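Local atomic coordinates of citrinin polyketide synthase (Monascus purpureus, PDB entry 5MPT), a protein that builds the keto-aldehyde precursor of the mycotoxin citrinin as a multidomain non-reducing polyketide synthase, represented here by its C-methyltransferase domain with bound S-adenosyl-L-homocysteine. Residues Ala24-Leu37 with Pro181-Phe193. Sequence-based numbering, arbitrary orientation.
Sequences AKEATDDFILNGQL and PINAVWIQQAEFF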
loop_
_atom_site.group_PDB
_atom_site.type_symbol
_atom_site.label_atom_id
_atom_site.label_comp_id
_atom_site.label_asym_id
_atom_site.label_seq_id
_atom_site.Cartn_x
_atom_site.Cartn_y
_atom_site.Cartn_z
ATOM N N ALA A 24 11.461 -12.529 12.441
ATOM C CA ALA A 24 11.313 -11.624 11.313
ATOM C C ALA A 24 11.352 -10.172 11.783
ATOM O O ALA A 24 12.088 -9.333 11.223
ATOM C CB ALA A 24 10.014 -11.964 10.573
ATOM N N LYS A 25 10.639 -9.891 12.878
ATOM C CA LYS A 25 10.547 -8.544 13.430
ATOM C C LYS A 25 11.928 -7.993 13.750
ATOM O O LYS A 25 12.237 -6.840 13.428
ATOM C CB LYS A 25 9.673 -8.571 14.693
ATOM C CG LYS A 25 9.519 -7.200 15.381
ATOM C CD LYS A 25 8.521 -7.292 16.529
ATOM C CE LYS A 25 8.378 -5.978 17.253
ATOM N NZ LYS A 25 7.452 -6.086 18.396
ATOM N N GLU A 26 12.763 -8.787 14.413
ATOM C CA GLU A 26 14.080 -8.275 14.787
ATOM C C GLU A 26 14.977 -8.006 13.587
ATOM O O GLU A 26 15.955 -7.287 13.739
ATOM C CB GLU A 26 14.751 -9.243 15.755
ATOM C CG GLU A 26 13.986 -9.292 17.071
ATOM C CD GLU A 26 14.517 -10.287 18.089
ATOM O OE1 GLU A 26 15.468 -11.042 17.784
ATOM O OE2 GLU A 26 13.957 -10.299 19.210
ATOM N N ALA A 27 14.662 -8.542 12.413
ATOM C CA ALA A 27 15.454 -8.345 11.209
ATOM C C ALA A 27 14.920 -7.215 10.328
ATOM O O ALA A 27 15.394 -7.067 9.201
ATOM C CB ALA A 27 15.485 -9.634 10.392
ATOM N N THR A 28 13.935 -6.441 10.799
ATOM C CA THR A 28 13.311 -5.410 9.962
ATOM C C THR A 28 14.343 -4.472 9.324
ATOM O O THR A 28 14.329 -4.267 8.108
ATOM C CB THR A 28 12.271 -4.603 10.768
ATOM O OG1 THR A 28 11.282 -5.489 11.301
ATOM C CG2 THR A 28 11.551 -3.592 9.890
ATOM N N ASP A 29 15.240 -3.898 10.131
ATOM C CA ASP A 29 16.265 -2.988 9.613
ATOM C C ASP A 29 17.193 -3.683 8.629
ATOM O O ASP A 29 17.630 -3.083 7.640
ATOM C CB ASP A 29 17.079 -2.413 10.752
ATOM C CG ASP A 29 16.338 -1.382 11.548
ATOM O OD1 ASP A 29 15.491 -0.681 10.968
ATOM O OD2 ASP A 29 16.627 -1.231 12.751
ATOM N N ASP A 30 17.470 -4.964 8.867
ATOM C CA ASP A 30 18.244 -5.749 7.917
ATOM C C ASP A 30 17.544 -5.859 6.577
ATOM O O ASP A 30 18.200 -5.806 5.533
ATOM C CB ASP A 30 18.496 -7.167 8.443
ATOM C CG ASP A 30 19.348 -7.209 9.727
ATOM O OD1 ASP A 30 20.528 -6.827 9.685
ATOM O OD2 ASP A 30 18.849 -7.687 10.771
ATOM N N PHE A 31 16.217 -6.088 6.578
ATOM C CA PHE A 31 15.508 -6.173 5.301
ATOM C C PHE A 31 15.511 -4.833 4.576
ATOM O O PHE A 31 15.663 -4.796 3.354
ATOM C CB PHE A 31 14.060 -6.686 5.494
ATOM C CG PHE A 31 13.983 -8.169 5.663
ATOM C CD1 PHE A 31 13.972 -8.993 4.555
ATOM C CD2 PHE A 31 14.075 -8.731 6.904
ATOM C CE1 PHE A 31 13.988 -10.312 4.681
ATOM C CE2 PHE A 31 14.071 -10.095 7.040
ATOM C CZ PHE A 31 14.028 -10.881 5.918
ATOM N N ILE A 32 15.399 -3.730 5.324
ATOM C CA ILE A 32 15.399 -2.393 4.739
ATOM C C ILE A 32 16.735 -2.113 4.056
ATOM O O ILE A 32 16.788 -1.633 2.917
ATOM C CB ILE A 32 15.077 -1.367 5.843
ATOM C CG1 ILE A 32 13.605 -1.486 6.246
ATOM C CG2 ILE A 32 15.395 0.060 5.388
ATOM C CD1 ILE A 32 13.294 -0.775 7.524
ATOM N N LEU A 33 17.842 -2.416 4.740
ATOM C CA LEU A 33 19.158 -2.199 4.148
ATOM C C LEU A 33 19.389 -3.120 2.952
ATOM O O LEU A 33 19.823 -2.670 1.883
ATOM C CB LEU A 33 20.244 -2.401 5.202
ATOM C CG LEU A 33 21.679 -2.093 4.762
ATOM C CD1 LEU A 33 21.946 -0.642 4.466
ATOM C CD2 LEU A 33 22.612 -2.626 5.872
ATOM N N ASN A 34 19.143 -4.418 3.122
ATOM C CA ASN A 34 19.394 -5.370 2.045
ATOM C C ASN A 34 18.577 -5.048 0.810
ATOM O O ASN A 34 19.052 -5.181 -0.326
ATOM C CB ASN A 34 19.094 -6.781 2.536
ATOM C CG ASN A 34 18.827 -7.744 1.398
ATOM O OD1 ASN A 34 17.684 -7.888 0.936
ATOM N ND2 ASN A 34 19.882 -8.413 0.933
ATOM N N GLY A 35 17.344 -4.651 1.012
ATOM C CA GLY A 35 16.449 -4.355 -0.082
ATOM C C GLY A 35 16.630 -3.012 -0.711
ATOM O O GLY A 35 15.804 -2.667 -1.549
ATOM N N GLN A 36 17.679 -2.281 -0.344
ATOM C CA GLN A 36 18.048 -1.021 -0.969
ATOM C C GLN A 36 17.050 0.103 -0.675
ATOM O O GLN A 36 16.912 1.040 -1.464
ATOM C CB GLN A 36 18.237 -1.200 -2.481
ATOM C CG GLN A 36 19.297 -2.244 -2.830
ATOM C CD GLN A 36 20.622 -2.009 -2.097
ATOM O OE1 GLN A 36 21.268 -0.994 -2.300
ATOM N NE2 GLN A 36 21.012 -2.951 -1.216
ATOM N N LEU A 37 16.409 0.036 0.491
ATOM C CA LEU A 37 15.548 1.076 1.028
ATOM C C LEU A 37 16.228 1.922 2.107
ATOM O O LEU A 37 15.603 2.826 2.655
ATOM C CB LEU A 37 14.264 0.428 1.594
ATOM C CG LEU A 37 13.020 1.341 1.647
ATOM C CD1 LEU A 37 12.569 1.727 0.252
ATOM C CD2 LEU A 37 11.938 0.588 2.444
ATOM N N PRO A 181 11.580 -1.325 -3.997
ATOM C CA PRO A 181 11.935 -1.642 -2.609
ATOM C C PRO A 181 10.908 -1.185 -1.578
ATOM O O PRO A 181 10.686 -1.891 -0.597
ATOM C CB PRO A 181 13.291 -0.929 -2.448
ATOM C CG PRO A 181 13.900 -1.033 -3.784
ATOM C CD PRO A 181 12.728 -0.762 -4.735
ATOM N N ILE A 182 10.238 -0.049 -1.789
ATOM C CA ILE A 182 9.307 0.456 -0.784
ATOM C C ILE A 182 8.213 -0.564 -0.483
ATOM O O ILE A 182 7.654 -0.578 0.619
ATOM C CB ILE A 182 8.704 1.802 -1.253
ATOM C CG1 ILE A 182 7.824 2.448 -0.179
ATOM C CG2 ILE A 182 7.823 1.625 -2.502
ATOM C CD1 ILE A 182 8.529 2.817 1.069
ATOM N N ASN A 183 7.902 -1.439 -1.440
ATOM C CA ASN A 183 7.018 -2.573 -1.208
ATOM C C ASN A 183 7.753 -3.907 -1.068
ATOM O O ASN A 183 7.358 -4.738 -0.250
ATOM C CB ASN A 183 6.017 -2.687 -2.345
ATOM C CG ASN A 183 4.924 -1.661 -2.240
ATOM O OD1 ASN A 183 4.288 -1.507 -1.202
ATOM N ND2 ASN A 183 4.726 -0.918 -3.299
ATOM N N ALA A 184 8.771 -4.152 -1.885
ATOM C CA ALA A 184 9.432 -5.459 -1.890
ATOM C C ALA A 184 10.078 -5.786 -0.556
ATOM O O ALA A 184 10.128 -6.955 -0.171
ATOM C CB ALA A 184 10.463 -5.529 -3.006
ATOM N N VAL A 185 10.549 -4.783 0.175
ATOM C CA VAL A 185 11.251 -5.036 1.432
ATOM C C VAL A 185 10.383 -5.885 2.354
ATOM O O VAL A 185 10.814 -6.927 2.880
ATOM C CB VAL A 185 11.639 -3.698 2.091
ATOM C CG1 VAL A 185 11.732 -3.844 3.635
ATOM C CG2 VAL A 185 12.931 -3.213 1.498
ATOM N N TRP A 186 9.149 -5.443 2.574
ATOM C CA TRP A 186 8.290 -6.113 3.539
ATOM C C TRP A 186 7.667 -7.389 2.990
ATOM O O TRP A 186 7.366 -8.290 3.772
ATOM C CB TRP A 186 7.202 -5.150 4.024
ATOM C CG TRP A 186 7.785 -4.152 4.963
ATOM C CD1 TRP A 186 8.060 -4.331 6.288
ATOM C CD2 TRP A 186 8.232 -2.832 4.635
ATOM N NE1 TRP A 186 8.638 -3.201 6.815
ATOM C CE2 TRP A 186 8.741 -2.262 5.824
ATOM C CE3 TRP A 186 8.208 -2.060 3.467
ATOM C CZ2 TRP A 186 9.254 -0.987 5.871
ATOM C CZ3 TRP A 186 8.729 -0.813 3.517
ATOM C CH2 TRP A 186 9.228 -0.272 4.719
ATOM N N ILE A 187 7.537 -7.506 1.667
ATOM C CA ILE A 187 7.158 -8.778 1.063
ATOM C C ILE A 187 8.258 -9.799 1.282
ATOM O O ILE A 187 8.004 -10.946 1.650
ATOM C CB ILE A 187 6.841 -8.587 -0.436
ATOM C CG1 ILE A 187 5.644 -7.636 -0.620
ATOM C CG2 ILE A 187 6.549 -9.938 -1.081
ATOM C CD1 ILE A 187 5.323 -7.272 -2.104
ATOM N N GLN A 188 9.511 -9.386 1.071
ATOM C CA GLN A 188 10.624 -10.284 1.331
ATOM C C GLN A 188 10.660 -10.675 2.796
ATOM O O GLN A 188 10.940 -11.821 3.125
ATOM C CB GLN A 188 11.925 -9.599 0.894
ATOM C CG GLN A 188 13.123 -10.495 0.872
ATOM C CD GLN A 188 13.149 -11.428 -0.324
ATOM O OE1 GLN A 188 13.071 -10.983 -1.474
ATOM N NE2 GLN A 188 13.260 -12.742 -0.057
ATOM N N GLN A 189 10.381 -9.737 3.691
ATOM C CA GLN A 189 10.357 -10.054 5.114
ATOM C C GLN A 189 9.231 -11.034 5.443
ATOM O O GLN A 189 9.395 -11.936 6.270
ATOM C CB GLN A 189 10.231 -8.753 5.907
ATOM C CG GLN A 189 10.278 -8.971 7.395
ATOM C CD GLN A 189 10.097 -7.685 8.158
ATOM O OE1 GLN A 189 9.444 -6.777 7.681
ATOM N NE2 GLN A 189 10.670 -7.602 9.359
ATOM N N ALA A 190 8.094 -10.897 4.770
ATOM C CA ALA A 190 7.016 -11.841 4.976
ATOM C C ALA A 190 7.401 -13.226 4.492
ATOM O O ALA A 190 7.011 -14.219 5.119
ATOM C CB ALA A 190 5.734 -11.334 4.285
ATOM N N GLU A 191 8.134 -13.326 3.377
ATOM C CA GLU A 191 8.673 -14.627 2.966
ATOM C C GLU A 191 9.485 -15.272 4.082
ATOM O O GLU A 191 9.331 -16.456 4.365
ATOM C CB GLU A 191 9.536 -14.507 1.719
ATOM C CG GLU A 191 8.814 -13.998 0.483
ATOM C CD GLU A 191 9.788 -13.823 -0.665
ATOM O OE1 GLU A 191 9.929 -12.670 -1.143
ATOM O OE2 GLU A 191 10.430 -14.830 -1.059
ATOM N N PHE A 192 10.399 -14.515 4.692
ATOM C CA PHE A 192 11.240 -15.038 5.763
ATOM C C PHE A 192 10.400 -15.511 6.946
ATOM O O PHE A 192 10.601 -16.618 7.486
ATOM C CB PHE A 192 12.253 -13.943 6.160
ATOM C CG PHE A 192 13.141 -14.319 7.286
ATOM C CD1 PHE A 192 13.849 -15.518 7.271
ATOM C CD2 PHE A 192 13.279 -13.468 8.375
ATOM C CE1 PHE A 192 14.731 -15.822 8.311
ATOM C CE2 PHE A 192 14.123 -13.790 9.435
ATOM C CZ PHE A 192 14.850 -14.961 9.400
ATOM N N PHE A 193 9.404 -14.715 7.321
ATOM C CA PHE A 193 8.519 -15.097 8.403
ATOM C C PHE A 193 7.847 -16.428 8.085
ATOM O O PHE A 193 7.852 -17.368 8.898
ATOM C CB PHE A 193 7.481 -14.001 8.631
ATOM C CG PHE A 193 6.275 -14.470 9.375
ATOM C CD1 PHE A 193 6.380 -14.913 10.686
ATOM C CD2 PHE A 193 5.032 -14.472 8.760
ATOM C CE1 PHE A 193 5.296 -15.376 11.391
ATOM C CE2 PHE A 193 3.923 -14.923 9.458
ATOM C CZ PHE A 193 4.048 -15.393 10.780
#
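F31 drops as a knob into the hole formed by V185, Q188, Q189 and F192 on helix 181-193. One face of the F31 ring lies over the backbone of Q189; Q189 CA is 3.8 Å from the centroid of the F31 ring and close to its normal, a CH-pi contact offset toward the rim. At the far end of the ring, CZ of F31 meets CB of F192 at 3.5 Å, and the two phenyl planes are inclined at 40°, an oblique pair.

From beneath the F31 ring the Q189 side chain runs on toward the break between helices 14-26 and 28-34. With CG anti to the backbone N (chi1 -177°) and the chain extended beyond it, the amide arrives at A24 and T28, and NE2 spends both hydrogens there. Q189 NE2 donates to A24 O and to T28 OG1, each at 2.9 Å and each near the amide plane, which fixes the rotation of that group. A24 O is approached from above its carbonyl plane, on the face opposite the one used by A27 N. T28 OG1 in turn donates to K25 O, so the glutamine ties together the turn joining the two helices. Q189 OE1 is buried without a polar partner.

Beyond F31, V185 reaches I32 with CG1 and the F31 carbonyl with CG2. The Schellman motif at Q36 then turns L37 back onto helix 181-193: L37 crosses W186 at about a right angle, with its CD2 3.6 Å from W186 CH2, while CD1 rests against P181 and I182. On its other side, helix 181-198 packs on strands 309-316 and 375-381 of the mixed sheet. Helices 28-34 and 181-193 run with their N-to-C directions 133° apart, a helix packing with the single knob F31 that fastens N-terminal helices to the Rossmann-like methyltransferase core.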